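Local structure of ethylbenzene dehydrogenase beta-subunit (Aromatoleum aromaticum, 2IVF) at residues V20-N26 / I270-M276; R149-H153 / K210-C214; A193-K197 / L260-T266; W254-L258 / R308-V312. The protein is the iron-sulfur subunit of a multi-chain dehydrogenase and holds a row of three four-iron clusters and one three-iron cluster. All coordinates share one frame; numbering follows the deposited sequence.

In the fold
Interactions 1, 2 and 3 are buried, while interaction 4 lies farther out and is partly exposed. Interaction 1 pairs two strands by backbone bonds. Interaction 2 touches it through Ile270, which packs on Met150 and Asn152, and its chemistry is that of cluster sulfurs, a histidine and a lysine. Interaction 3 shares one cluster with interaction 2, but there a tyrosine and a water do the polar work. Arg149 NH2 bonds to Tyr196 O and ties these two contacts together. Interaction 4 sets an arginine and valines of helix 306-321 against a loop. It meets interaction 1 where Leu258 pairs with Tyr272 and Val309 packs on Pro274.

Interaction 1 (V20-N26 / I270-M276); sequences VTVIDLN and IYYVPPM
Strands 20-24 and 270-273 form a buried parallel pair inside a mixed sheet. Tyr271 and Val273 give their N-H groups to Thr21 O and Ile23 O. In return Tyr271 O accepts from Ile23 N at 2.8 Å. Leu25 N continues the ladder to Val273 O. On one face Ile23 and Tyr272 run alongside each other in the same direction, with Ile23 CD1 3.7 Å from Tyr272 CE2. Leu25 CD2 meets the edge of that ring at CD2. On the other face Val22 CG1 touches Val273 CG2 at 4.1 Å. Strand 235-239 flanks 20-24 and strand 258-259 flanks 270-273, so this pair forms the middle of the four-stranded sheet. At the end of its strand Asp24 makes an Asx turn. Its CG lies anti to the backbone N (chi1 -174°), which brings OD1 to Asn26 N, met from above the carboxylate plane. The same oxygen takes Asn26 ND2 on its syn lone pair. Asp24 OD2 bonds to Tyr273 of the alpha-subunit. The Asn26 amide then bridges to the other segment. Asn26 OD1 receives Met276 N at 2.8 Å, nearly straight at 172° and on a lone pair, while Asn26 ND2 reaches Pro274 O from above the carbonyl plane at 2.9 Å.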
loop_
_atom_site.group_PDB
_atom_site.type_symbol
_atom_site.label_atom_id
_atom_site.label_comp_id
_atom_site.label_asym_id
_atom_site.label_seq_id
_atom_site.Cartn_x
_atom_site.Cartn_y
_atom_site.Cartn_z
ATOM N N VAL B 20 -14.931 -15.203 19.408
ATOM C CA VAL B 20 -15.500 -14.649 18.197
ATOM C C VAL B 20 -14.793 -13.382 17.791
ATOM O O VAL B 20 -14.155 -12.692 18.614
ATOM C CB VAL B 20 -17.003 -14.367 18.318
ATOM C CG1 VAL B 20 -17.775 -15.601 18.918
ATOM C CG2 VAL B 20 -17.241 -13.143 19.078
ATOM N N THR B 21 -14.867 -13.120 16.480
ATOM C CA THR B 21 -14.382 -11.904 15.916
ATOM C C THR B 21 -15.556 -11.219 15.229
ATOM O O THR B 21 -16.419 -11.859 14.617
ATOM C CB THR B 21 -13.268 -12.160 14.874
ATOM O OG1 THR B 21 -12.057 -12.635 15.523
ATOM C CG2 THR B 21 -12.955 -10.858 14.117
ATOM N N VAL B 22 -15.607 -9.923 15.362
ATOM C CA VAL B 22 -16.516 -9.102 14.583
ATOM C C VAL B 22 -15.656 -8.296 13.603
ATOM O O VAL B 22 -14.613 -7.738 13.975
ATOM C CB VAL B 22 -17.317 -8.137 15.459
ATOM C CG1 VAL B 22 -17.989 -7.033 14.618
ATOM C CG2 VAL B 22 -18.345 -8.942 16.291
ATOM N N ILE B 23 -16.093 -8.223 12.353
ATOM C CA ILE B 23 -15.364 -7.455 11.318
ATOM C C ILE B 23 -16.312 -6.440 10.738
ATOM O O ILE B 23 -17.371 -6.804 10.249
ATOM C CB ILE B 23 -14.891 -8.387 10.182
ATOM C CG1 ILE B 23 -13.993 -9.485 10.793
ATOM C CG2 ILE B 23 -14.272 -7.584 8.996
ATOM C CD1 ILE B 23 -13.406 -10.523 9.805
ATOM N N ASP B 24 -15.964 -5.165 10.825
ATOM C CA ASP B 24 -16.872 -4.085 10.414
ATOM C C ASP B 24 -16.538 -3.741 8.992
ATOM O O ASP B 24 -15.561 -3.063 8.733
ATOM C CB ASP B 24 -16.713 -2.847 11.308
ATOM C CG ASP B 24 -17.739 -1.780 10.996
ATOM O OD1 ASP B 24 -18.360 -1.838 9.881
ATOM O OD2 ASP B 24 -17.915 -0.871 11.837
ATOM N N LEU B 25 -17.406 -4.122 8.060
ATOM C CA LEU B 25 -17.097 -3.930 6.652
ATOM C C LEU B 25 -17.159 -2.490 6.254
ATOM O O LEU B 25 -16.616 -2.135 5.206
ATOM C CB LEU B 25 -18.018 -4.759 5.780
ATOM C CG LEU B 25 -17.904 -6.265 6.051
ATOM C CD1 LEU B 25 -18.884 -7.047 5.261
ATOM C CD2 LEU B 25 -16.449 -6.764 5.734
ATOM N N ASN B 26 -17.823 -1.655 7.049
ATOM C CA ASN B 26 -17.763 -0.214 6.779
ATOM C C ASN B 26 -16.393 0.386 6.934
ATOM O O ASN B 26 -16.082 1.425 6.322
ATOM C CB ASN B 26 -18.755 0.499 7.681
ATOM C CG ASN B 26 -20.111 0.103 7.376
ATOM O OD1 ASN B 26 -20.648 0.504 6.316
ATOM N ND2 ASN B 26 -20.690 -0.780 8.215
ATOM N N ILE B 270 -17.459 -15.927 13.158
ATOM C CA ILE B 270 -17.093 -14.582 12.785
ATOM C C ILE B 270 -18.357 -13.841 12.324
ATOM O O ILE B 270 -19.205 -14.421 11.647
ATOM C CB ILE B 270 -16.054 -14.603 11.692
ATOM C CG1 ILE B 270 -14.775 -15.288 12.261
ATOM C CG2 ILE B 270 -15.749 -13.156 11.215
ATOM C CD1 ILE B 270 -13.674 -15.477 11.186
ATOM N N TYR B 271 -18.467 -12.563 12.701
ATOM C CA TYR B 271 -19.666 -11.788 12.428
ATOM C C TYR B 271 -19.275 -10.476 11.801
ATOM O O TYR B 271 -18.319 -9.839 12.218
ATOM C CB TYR B 271 -20.491 -11.591 13.690
ATOM C CG TYR B 271 -20.849 -12.891 14.357
ATOM C CD1 TYR B 271 -19.941 -13.548 15.189
ATOM C CD2 TYR B 271 -22.105 -13.471 14.169
ATOM C CE1 TYR B 271 -20.278 -14.771 15.786
ATOM C CE2 TYR B 271 -22.434 -14.670 14.740
ATOM C CZ TYR B 271 -21.539 -15.307 15.558
ATOM O OH TYR B 271 -21.968 -16.478 16.099
ATOM N N TYR B 272 -20.054 -10.077 10.819
ATOM C CA TYR B 272 -19.722 -8.960 9.965
ATOM C C TYR B 272 -20.778 -7.867 10.083
ATOM O O TYR B 272 -21.968 -8.146 10.074
ATOM C CB TYR B 272 -19.681 -9.421 8.515
ATOM C CG TYR B 272 -18.536 -10.335 8.222
ATOM C CD1 TYR B 272 -18.660 -11.715 8.430
ATOM C CD2 TYR B 272 -17.354 -9.851 7.679
ATOM C CE1 TYR B 272 -17.613 -12.554 8.142
ATOM C CE2 TYR B 272 -16.290 -10.671 7.428
ATOM C CZ TYR B 272 -16.420 -12.017 7.652
ATOM O OH TYR B 272 -15.383 -12.859 7.363
ATOM N N VAL B 273 -20.324 -6.639 10.296
ATOM C CA VAL B 273 -21.194 -5.444 10.167
ATOM C C VAL B 273 -21.247 -5.130 8.673
ATOM O O VAL B 273 -20.211 -4.825 8.038
ATOM C CB VAL B 273 -20.681 -4.220 10.944
ATOM C CG1 VAL B 273 -21.710 -3.092 10.878
ATOM C CG2 VAL B 273 -20.374 -4.600 12.427
ATOM N N PRO B 274 -22.451 -5.221 8.087
ATOM C CA PRO B 274 -22.513 -5.068 6.647
ATOM C C PRO B 274 -22.282 -3.610 6.248
ATOM O O PRO B 274 -22.562 -2.676 7.034
ATOM C CB PRO B 274 -23.939 -5.539 6.313
ATOM C CG PRO B 274 -24.747 -5.240 7.501
ATOM C CD PRO B 274 -23.790 -5.497 8.661
ATOM N N PRO B 275 -21.836 -3.412 4.999
ATOM C CA PRO B 275 -21.518 -2.111 4.512
ATOM C C PRO B 275 -22.737 -1.312 4.144
ATOM O O PRO B 275 -23.626 -1.807 3.441
ATOM C CB PRO B 275 -20.669 -2.399 3.267
ATOM C CG PRO B 275 -21.186 -3.642 2.727
ATOM C CD PRO B 275 -21.649 -4.445 3.960
ATOM N N MET B 276 -22.755 -0.074 4.584
ATOM C CA MET B 276 -23.800 0.898 4.224
ATOM C C MET B 276 -23.693 1.272 2.744
ATOM O O MET B 276 -24.712 1.344 2.046
ATOM C CB MET B 276 -23.672 2.145 5.103
ATOM C CG MET B 276 -23.967 1.899 6.587
ATOM S SD MET B 276 -23.629 3.346 7.603
ATOM C CE MET B 276 -21.831 3.459 7.546
#

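Interaction 2 (R149-H153 / K210-C214); sequences RMCNH and KCILC. With SF4 (iron/sulfur cluster), chain U; SF4 (iron/sulfur cluster), chain S.
Met150 packs its CB against Cys211 SG at 4.4 Å. Bends at chi2 and chi3 fold the Met150 chain, and its CG lies by sulfur S4 of the chain U cluster. Next, Cys151 binds iron FE4 of the chain S cluster through SG at 2.3 Å. This SG stands anti to the backbone N (chi1 162°), which carries it to the iron, and Cys151 CB meets Cys211 CB at 3.7 Å. The two ligand cysteines thus touch back to back, each serving a different cluster. Lys210 NZ comes within 3.1 Å of Cys151 SG. This amine is held by Cys211 O, in the carbonyl plane, and by Val177 O. Its positive charge would probably help offset the negative charge of the thiolate and cluster. Asn152 sends its backbone N toward sulfur S2 of the chain S cluster. His153 N bonds to Cys151 SG, and the imidazole turns toward the other segment. His153 NE2 donates a hydrogen bond to Cys211 SG at 3.5 Å, with an N-H...S angle of 164° and the sulfur in the ring plane. Leu213 CD1 lies over one ring face, and Cys151 SG over the centre of the opposite face. His153 ND1 bonds to Val177 N, so both ring nitrogens are engaged and the ring's rotation is fixed. Cys211 SG also accepts from Leu213 N and binds iron FE1 of the chain U cluster at 2.2 Å. Cys214 SG binds iron FE4 of that cluster. Close-spaced cysteines with N-H...S bonds, ligating two neighbouring cubanes, are typical of ferredoxin-like 4Fe-4S dicluster domains.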
loop_
_atom_site.group_PDB
_atom_site.type_symbol
_atom_site.label_atom_id
_atom_site.label_comp_id
_atom_site.label_asym_id
_atom_site.label_seq_id
_atom_site.Cartn_x
_atom_site.Cartn_y
_atom_site.Cartn_z
ATOM N N ARG B 149 -11.667 -12.551 5.839
ATOM C CA ARG B 149 -12.159 -13.826 6.254
ATOM C C ARG B 149 -11.045 -14.641 6.891
ATOM O O ARG B 149 -9.877 -14.519 6.514
ATOM C CB ARG B 149 -12.735 -14.594 5.069
ATOM C CG ARG B 149 -13.999 -13.971 4.456
ATOM C CD ARG B 149 -14.396 -14.665 3.204
ATOM N NE ARG B 149 -14.616 -16.042 3.594
ATOM C CZ ARG B 149 -14.152 -17.113 2.977
ATOM N NH1 ARG B 149 -13.464 -17.026 1.867
ATOM N NH2 ARG B 149 -14.386 -18.310 3.500
ATOM N N MET B 150 -11.432 -15.491 7.818
ATOM C CA MET B 150 -10.535 -16.471 8.399
ATOM C C MET B 150 -11.385 -17.701 8.676
ATOM O O MET B 150 -12.556 -17.753 8.275
ATOM C CB MET B 150 -9.939 -15.967 9.733
ATOM C CG MET B 150 -9.401 -14.582 9.747
ATOM S SD MET B 150 -10.598 -13.276 10.129
ATOM C CE MET B 150 -10.702 -13.505 11.929
ATOM N N CYS B 151 -10.844 -18.665 9.411
ATOM C CA CYS B 151 -11.674 -19.789 9.843
ATOM C C CYS B 151 -12.678 -19.225 10.834
ATOM O O CYS B 151 -12.342 -18.393 11.670
ATOM C CB CYS B 151 -10.872 -20.916 10.466
ATOM S SG CYS B 151 -11.842 -22.067 11.464
ATOM N N ASN B 152 -13.915 -19.700 10.733
ATOM C CA ASN B 152 -15.000 -19.216 11.550
ATOM C C ASN B 152 -15.105 -19.903 12.912
ATOM O O ASN B 152 -15.966 -19.551 13.691
ATOM C CB ASN B 152 -16.328 -19.326 10.755
ATOM C CG ASN B 152 -16.289 -18.530 9.494
ATOM O OD1 ASN B 152 -16.219 -17.292 9.547
ATOM N ND2 ASN B 152 -16.210 -19.208 8.355
ATOM N N HIS B 153 -14.266 -20.904 13.188
ATOM C CA HIS B 153 -14.336 -21.662 14.431
ATOM C C HIS B 153 -15.735 -22.005 14.808
ATOM O O HIS B 153 -16.218 -21.763 15.929
ATOM C CB HIS B 153 -13.547 -20.961 15.527
ATOM C CG HIS B 153 -12.124 -20.794 15.153
ATOM N ND1 HIS B 153 -11.206 -21.820 15.265
ATOM C CD2 HIS B 153 -11.476 -19.773 14.541
ATOM C CE1 HIS B 153 -10.044 -21.414 14.795
ATOM N NE2 HIS B 153 -10.176 -20.172 14.363
ATOM N N LYS B 210 -4.753 -24.728 9.117
ATOM C CA LYS B 210 -5.800 -23.751 9.164
ATOM C C LYS B 210 -5.493 -22.720 10.256
ATOM O O LYS B 210 -4.628 -22.906 11.112
ATOM C CB LYS B 210 -7.123 -24.479 9.512
ATOM C CG LYS B 210 -7.172 -25.040 10.910
ATOM C CD LYS B 210 -8.493 -25.685 11.239
ATOM C CE LYS B 210 -9.640 -24.729 11.411
ATOM N NZ LYS B 210 -9.313 -23.639 12.379
ATOM N N CYS B 211 -6.288 -21.670 10.258
ATOM C CA CYS B 211 -6.254 -20.697 11.328
ATOM C C CYS B 211 -6.336 -21.384 12.668
ATOM O O CYS B 211 -7.213 -22.202 12.898
ATOM C CB CYS B 211 -7.391 -19.713 11.130
ATOM S SG CYS B 211 -7.766 -18.601 12.448
ATOM N N ILE B 212 -5.375 -21.056 13.525
ATOM C CA ILE B 212 -5.276 -21.591 14.889
ATOM C C ILE B 212 -5.796 -20.594 15.955
ATOM O O ILE B 212 -5.583 -20.751 17.154
ATOM C CB ILE B 212 -3.821 -22.036 15.167
ATOM C CG1 ILE B 212 -2.834 -20.853 15.104
ATOM C CG2 ILE B 212 -3.451 -23.138 14.143
ATOM C CD1 ILE B 212 -1.437 -21.160 15.741
ATOM N N LEU B 213 -6.548 -19.612 15.489
ATOM C CA LEU B 213 -6.928 -18.445 16.263
ATOM C C LEU B 213 -5.757 -17.934 17.115
ATOM O O LEU B 213 -5.952 -17.479 18.232
ATOM C CB LEU B 213 -8.181 -18.676 17.104
ATOM C CG LEU B 213 -9.294 -17.649 16.863
ATOM C CD1 LEU B 213 -10.540 -18.016 17.673
ATOM C CD2 LEU B 213 -8.838 -16.200 17.142
ATOM N N CYS B 214 -4.547 -17.942 16.531
ATOM C CA CYS B 214 -3.343 -17.515 17.243
ATOM C C CYS B 214 -3.279 -18.025 18.676
ATOM O O CYS B 214 -2.930 -17.270 19.565
ATOM C CB CYS B 214 -3.295 -16.010 17.307
ATOM S SG CYS B 214 -2.886 -15.224 15.753
HETATM FE FE1 SF4 U . -6.167 -17.080 12.503
HETATM FE FE2 SF4 U . -4.020 -16.126 11.327
HETATM FE FE3 SF4 U . -5.848 -14.431 12.334
HETATM FE FE4 SF4 U . -4.279 -15.791 14.045
HETATM S S1 SF4 U . -3.592 -14.195 12.547
HETATM S S2 SF4 U . -6.543 -15.602 14.192
HETATM S S3 SF4 U . -4.002 -17.805 12.909
HETATM S S4 SF4 U . -6.116 -15.924 10.550
HETATM FE FE1 SF4 S . -14.390 -24.471 7.979
HETATM FE FE2 SF4 S . -14.080 -26.016 10.087
HETATM FE FE3 SF4 S . -15.845 -23.916 10.174
HETATM FE FE4 SF4 S . -13.151 -23.405 10.129
HETATM S S1 SF4 S . -14.337 -24.486 11.794
HETATM S S2 SF4 S . -14.785 -22.409 8.837
HETATM S S3 SF4 S . -12.401 -25.127 8.863
HETATM S S4 SF4 S . -16.031 -25.814 8.879
#

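Interaction 3 (A193-K197 / L260-T266); sequences ACPYK and LHAEYGT. With SF4 (iron/sulfur cluster), chain S.
Tyr196 has CG anti to its own carbonyl carbon (chi1 -61°), a torsion that carries its ring across to the 260-266 loop. The same kind of first torsion in Tyr264 (chi1 -63°) lays its ring against Pro195 and Tyr196. The Tyr196 hydroxyl OH donates to Leu260 O at 2.6 Å, nearly in line with the carbonyl bond. A water donates to Tyr196 OH at 2.9 Å. That water accepts from Thr266 N and lies 2.7 Å from Thr266 OG1, joining the tyrosine to the far end of the loop. Thr266 OG1 also sits at the ring edge, by Tyr196 CE2. Tyr264 turns its edge to one face of Tyr196 in an edge-to-face pair, with planes at 59°. Tyr264 CD2 presses on Pro195 CB at 3.4 Å. Pro195 and Tyr196 are the middle of a type I turn, from Cys194 to Lys197, that follows helix 189-193. Cys194 SG binds iron FE1 of the chain S cluster at 2.4 Å, and Tyr196 CD2 lies 3.6 Å from its sulfur S2. This turn, with its cluster cysteine, lies within the 4Fe-4S dicluster domain, and the 260-266 loop, with its short 3-10 segment, closes over it. Thr266 CG2 touches Pro195 CG at 3.9 Å. On the loop side His261 CB lies 4.1 Å from Tyr196 CE1, and its imidazole is held by Glu263 and Glu69.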
loop_
_atom_site.group_PDB
_atom_site.type_symbol
_atom_site.label_atom_id
_atom_site.label_comp_id
_atom_site.label_asym_id
_atom_site.label_seq_id
_atom_site.Cartn_x
_atom_site.Cartn_y
_atom_site.Cartn_z
ATOM N N ALA B 193 -15.266 -30.666 2.917
ATOM C CA ALA B 193 -16.383 -30.452 3.815
ATOM C C ALA B 193 -16.552 -29.018 4.318
ATOM O O ALA B 193 -17.659 -28.614 4.605
ATOM C CB ALA B 193 -16.264 -31.403 5.009
ATOM N N CYS B 194 -15.469 -28.295 4.498
ATOM C CA CYS B 194 -15.556 -26.943 4.996
ATOM C C CYS B 194 -16.101 -26.070 3.872
ATOM O O CYS B 194 -15.427 -25.884 2.877
ATOM C CB CYS B 194 -14.209 -26.397 5.448
ATOM S SG CYS B 194 -14.270 -24.585 5.633
ATOM N N PRO B 195 -17.317 -25.518 4.043
ATOM C CA PRO B 195 -17.930 -24.781 2.957
ATOM C C PRO B 195 -17.306 -23.429 2.784
ATOM O O PRO B 195 -17.643 -22.727 1.840
ATOM C CB PRO B 195 -19.357 -24.629 3.433
ATOM C CG PRO B 195 -19.231 -24.548 4.878
ATOM C CD PRO B 195 -18.155 -25.508 5.244
ATOM N N TYR B 196 -16.433 -23.049 3.713
ATOM C CA TYR B 196 -15.648 -21.802 3.576
ATOM C C TYR B 196 -14.270 -21.983 2.936
ATOM O O TYR B 196 -13.510 -20.993 2.705
ATOM C CB TYR B 196 -15.485 -21.197 4.957
ATOM C CG TYR B 196 -16.788 -20.844 5.579
ATOM C CD1 TYR B 196 -17.404 -19.614 5.325
ATOM C CD2 TYR B 196 -17.400 -21.715 6.439
ATOM C CE1 TYR B 196 -18.672 -19.308 5.879
ATOM C CE2 TYR B 196 -18.645 -21.417 7.031
ATOM C CZ TYR B 196 -19.273 -20.202 6.758
ATOM O OH TYR B 196 -20.498 -19.980 7.370
ATOM N N LYS B 197 -13.905 -23.243 2.729
ATOM C CA LYS B 197 -12.559 -23.641 2.293
ATOM C C LYS B 197 -11.477 -22.978 3.116
ATOM O O LYS B 197 -10.531 -22.393 2.573
ATOM C CB LYS B 197 -12.391 -23.422 0.784
ATOM C CG LYS B 197 -13.356 -24.293 -0.043
ATOM C CD LYS B 197 -12.999 -25.781 0.106
ATOM C CE LYS B 197 -14.004 -26.760 -0.472
ATOM N NZ LYS B 197 -15.313 -26.860 0.235
ATOM N N LEU B 260 -21.344 -14.962 8.116
ATOM C CA LEU B 260 -21.163 -15.162 6.692
ATOM C C LEU B 260 -21.714 -16.544 6.275
ATOM O O LEU B 260 -21.307 -17.599 6.791
ATOM C CB LEU B 260 -19.684 -14.941 6.295
ATOM C CG LEU B 260 -19.269 -15.281 4.845
ATOM C CD1 LEU B 260 -19.877 -14.304 3.861
ATOM C CD2 LEU B 260 -17.706 -15.310 4.709
ATOM N N HIS B 261 -22.680 -16.547 5.369
ATOM C CA HIS B 261 -23.195 -17.785 4.812
ATOM C C HIS B 261 -23.654 -18.779 5.905
ATOM O O HIS B 261 -23.294 -19.950 5.879
ATOM C CB HIS B 261 -22.153 -18.446 3.900
ATOM C CG HIS B 261 -21.995 -17.797 2.547
ATOM N ND1 HIS B 261 -23.050 -17.610 1.674
ATOM C CD2 HIS B 261 -20.896 -17.364 1.902
ATOM C CE1 HIS B 261 -22.594 -17.079 0.550
ATOM N NE2 HIS B 261 -21.292 -16.905 0.674
ATOM N N ALA B 262 -24.468 -18.312 6.845
ATOM C CA ALA B 262 -25.032 -19.172 7.889
ATOM C C ALA B 262 -25.817 -20.346 7.287
ATOM O O ALA B 262 -26.019 -21.377 7.968
ATOM C CB ALA B 262 -25.922 -18.362 8.798
ATOM N N GLU B 263 -26.303 -20.179 6.044
ATOM C CA GLU B 263 -27.046 -21.252 5.368
ATOM C C GLU B 263 -26.191 -22.471 5.067
ATOM O O GLU B 263 -26.728 -23.523 4.763
ATOM C CB GLU B 263 -27.765 -20.800 4.092
ATOM C CG GLU B 263 -26.890 -20.532 2.901
ATOM C CD GLU B 263 -26.165 -19.199 2.959
ATOM O OE1 GLU B 263 -26.240 -18.466 3.977
ATOM O OE2 GLU B 263 -25.527 -18.863 1.946
ATOM N N TYR B 264 -24.877 -22.330 5.167
ATOM C CA TYR B 264 -23.976 -23.470 5.075
ATOM C C TYR B 264 -24.031 -24.421 6.268
ATOM O O TYR B 264 -23.423 -25.520 6.222
ATOM C CB TYR B 264 -22.542 -23.012 4.845
ATOM C CG TYR B 264 -22.255 -22.256 3.564
ATOM C CD1 TYR B 264 -23.181 -22.148 2.531
ATOM C CD2 TYR B 264 -21.029 -21.686 3.371
ATOM C CE1 TYR B 264 -22.870 -21.454 1.360
ATOM C CE2 TYR B 264 -20.719 -21.001 2.228
ATOM C CZ TYR B 264 -21.637 -20.894 1.216
ATOM O OH TYR B 264 -21.286 -20.177 0.079
ATOM N N GLY B 265 -24.767 -24.044 7.317
ATOM C CA GLY B 265 -25.139 -24.986 8.378
ATOM C C GLY B 265 -24.134 -25.225 9.486
ATOM O O GLY B 265 -24.360 -26.083 10.353
ATOM N N THR B 266 -23.057 -24.453 9.504
ATOM C CA THR B 266 -21.971 -24.704 10.432
ATOM C C THR B 266 -21.975 -23.827 11.683
ATOM O O THR B 266 -21.228 -24.111 12.604
ATOM C CB THR B 266 -20.604 -24.540 9.753
ATOM O OG1 THR B 266 -20.348 -23.161 9.451
ATOM C CG2 THR B 266 -20.536 -25.374 8.460
HETATM FE FE1 SF4 S . -14.390 -24.471 7.979
HETATM FE FE2 SF4 S . -14.080 -26.016 10.087
HETATM FE FE3 SF4 S . -15.845 -23.916 10.174
HETATM FE FE4 SF4 S . -13.151 -23.405 10.129
HETATM S S1 SF4 S . -14.337 -24.486 11.794
HETATM S S2 SF4 S . -14.785 -22.409 8.837
HETATM S S3 SF4 S . -12.401 -25.127 8.863
HETATM S S4 SF4 S . -16.031 -25.814 8.879
HETATM O O HOH W 1 -22.445 -22.071 8.089
#

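Interaction 4 (W254-L258 / R308-V312); sequences WKVAL and RVLAV
Val309 and Val312 project from one side of helix 306-321 and fit against the 254-258 segment. The CG1 branch of Val309 lies against Val256, 3.9 Å from its CB and 3.5 Å from its O. Val309 CG2 meets Leu258 CD1 at 4.0 Å and also lies by Lys255 O. Val309 thus sits in a hollow lined by Lys255 O, Val256 and Leu258. About one turn on, Val312 fills the next hollow. Val312 CG1 stands anti to the backbone N (chi1 171°), which directs it between Val256 CG1 at 3.8 Å and Trp254 CE3 at 3.9 Å. It meets the indole at its edge. The 254-258 segment links helix 246-253 to strand 258-259, so the contact packs helix 306-321 on the connection that leads into the edge strand of the sheet. Lys255 leaves helical geometry with positive phi. Its carbonyl is gripped by Arg308, whose chain bends at chi3. Arg308 NH2 bonds to Lys255 O at 2.9 Å, in the guanidinium plane and in the carbonyl plane, and Arg308 NH1 adds a weak bond to the same oxygen. Arg308 NH2 also forms a salt bridge with Glu305. Leu328 of helix 327-333 packs on Trp254, Val256 and Val312, and Trp254 NE1 bonds to Glu327.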
loop_
_atom_site.group_PDB
_atom_site.type_symbol
_atom_site.label_atom_id
_atom_site.label_comp_id
_atom_site.label_asym_id
_atom_site.label_seq_id
_atom_site.Cartn_x
_atom_site.Cartn_y
_atom_site.Cartn_z
ATOM N N TRP B 254 -27.015 -5.520 20.053
ATOM C CA TRP B 254 -27.431 -4.720 18.911
ATOM C C TRP B 254 -27.766 -5.576 17.708
ATOM O O TRP B 254 -28.512 -5.142 16.822
ATOM C CB TRP B 254 -26.328 -3.721 18.542
ATOM C CG TRP B 254 -26.309 -2.607 19.483
ATOM C CD1 TRP B 254 -25.559 -2.512 20.611
ATOM C CD2 TRP B 254 -27.106 -1.410 19.423
ATOM N NE1 TRP B 254 -25.844 -1.342 21.261
ATOM C CE2 TRP B 254 -26.795 -0.647 20.551
ATOM C CE3 TRP B 254 -28.065 -0.921 18.524
ATOM C CZ2 TRP B 254 -27.394 0.610 20.810
ATOM C CZ3 TRP B 254 -28.638 0.328 18.764
ATOM C CH2 TRP B 254 -28.322 1.071 19.907
ATOM N N LYS B 255 -27.143 -6.744 17.638
ATOM C CA LYS B 255 -27.313 -7.718 16.554
ATOM C C LYS B 255 -27.043 -7.089 15.190
ATOM O O LYS B 255 -27.817 -7.262 14.264
ATOM C CB LYS B 255 -28.707 -8.344 16.582
ATOM C CG LYS B 255 -29.147 -8.778 17.971
ATOM C CD LYS B 255 -30.450 -9.571 18.002
ATOM C CE LYS B 255 -30.809 -9.999 19.454
ATOM N NZ LYS B 255 -31.252 -8.903 20.469
ATOM N N VAL B 256 -25.933 -6.385 15.078
ATOM C CA VAL B 256 -25.565 -5.706 13.809
ATOM C C VAL B 256 -24.425 -6.412 13.106
ATOM O O VAL B 256 -24.032 -6.032 12.019
ATOM C CB VAL B 256 -25.169 -4.215 14.046
ATOM C CG1 VAL B 256 -26.420 -3.410 14.414
ATOM C CG2 VAL B 256 -24.074 -4.108 15.107
ATOM N N ALA B 257 -23.886 -7.450 13.755
ATOM C CA ALA B 257 -22.772 -8.196 13.231
ATOM C C ALA B 257 -23.348 -9.586 12.861
ATOM O O ALA B 257 -23.895 -10.295 13.715
ATOM C CB ALA B 257 -21.644 -8.274 14.255
ATOM N N LEU B 258 -23.315 -9.902 11.573
ATOM C CA LEU B 258 -23.978 -11.056 11.003
ATOM C C LEU B 258 -23.019 -12.100 10.457
ATOM O O LEU B 258 -21.976 -11.788 9.918
ATOM C CB LEU B 258 -24.898 -10.619 9.856
ATOM C CG LEU B 258 -25.917 -9.548 10.190
ATOM C CD1 LEU B 258 -26.599 -9.062 8.920
ATOM C CD2 LEU B 258 -26.936 -10.011 11.273
ATOM N N ARG B 308 -32.603 -4.766 8.291
ATOM C CA ARG B 308 -32.741 -4.266 9.658
ATOM C C ARG B 308 -31.428 -3.636 10.117
ATOM O O ARG B 308 -31.380 -2.502 10.606
ATOM C CB ARG B 308 -33.165 -5.415 10.632
ATOM C CG ARG B 308 -33.208 -4.963 12.149
ATOM C CD ARG B 308 -33.516 -6.074 13.167
ATOM N NE ARG B 308 -32.514 -7.099 13.051
ATOM C CZ ARG B 308 -31.303 -7.067 13.612
ATOM N NH1 ARG B 308 -30.933 -6.079 14.437
ATOM N NH2 ARG B 308 -30.463 -8.062 13.339
ATOM N N VAL B 309 -30.349 -4.360 9.896
ATOM C CA VAL B 309 -29.070 -3.876 10.339
ATOM C C VAL B 309 -28.714 -2.539 9.694
ATOM O O VAL B 309 -28.279 -1.620 10.375
ATOM C CB VAL B 309 -28.009 -4.898 10.101
ATOM C CG1 VAL B 309 -26.610 -4.282 10.388
ATOM C CG2 VAL B 309 -28.368 -6.137 10.993
ATOM N N LEU B 310 -28.920 -2.419 8.393
ATOM C CA LEU B 310 -28.587 -1.183 7.714
ATOM C C LEU B 310 -29.426 -0.057 8.286
ATOM O O LEU B 310 -28.944 1.079 8.485
ATOM C CB LEU B 310 -28.766 -1.335 6.185
ATOM C CG LEU B 310 -27.803 -2.323 5.508
ATOM C CD1 LEU B 310 -28.164 -2.469 4.013
ATOM C CD2 LEU B 310 -26.324 -1.926 5.678
ATOM N N ALA B 311 -30.690 -0.362 8.587
ATOM C CA ALA B 311 -31.585 0.639 9.120
ATOM C C ALA B 311 -31.125 1.121 10.528
ATOM O O ALA B 311 -31.215 2.307 10.839
ATOM C CB ALA B 311 -32.999 0.116 9.140
ATOM N N VAL B 312 -30.647 0.173 11.336
ATOM C CA VAL B 312 -30.130 0.434 12.689
ATOM C C VAL B 312 -28.869 1.304 12.541
ATOM O O VAL B 312 -28.704 2.282 13.263
ATOM C CB VAL B 312 -29.824 -0.878 13.406
ATOM C CG1 VAL B 312 -29.055 -0.649 14.769
ATOM C CG2 VAL B 312 -31.103 -1.661 13.642
#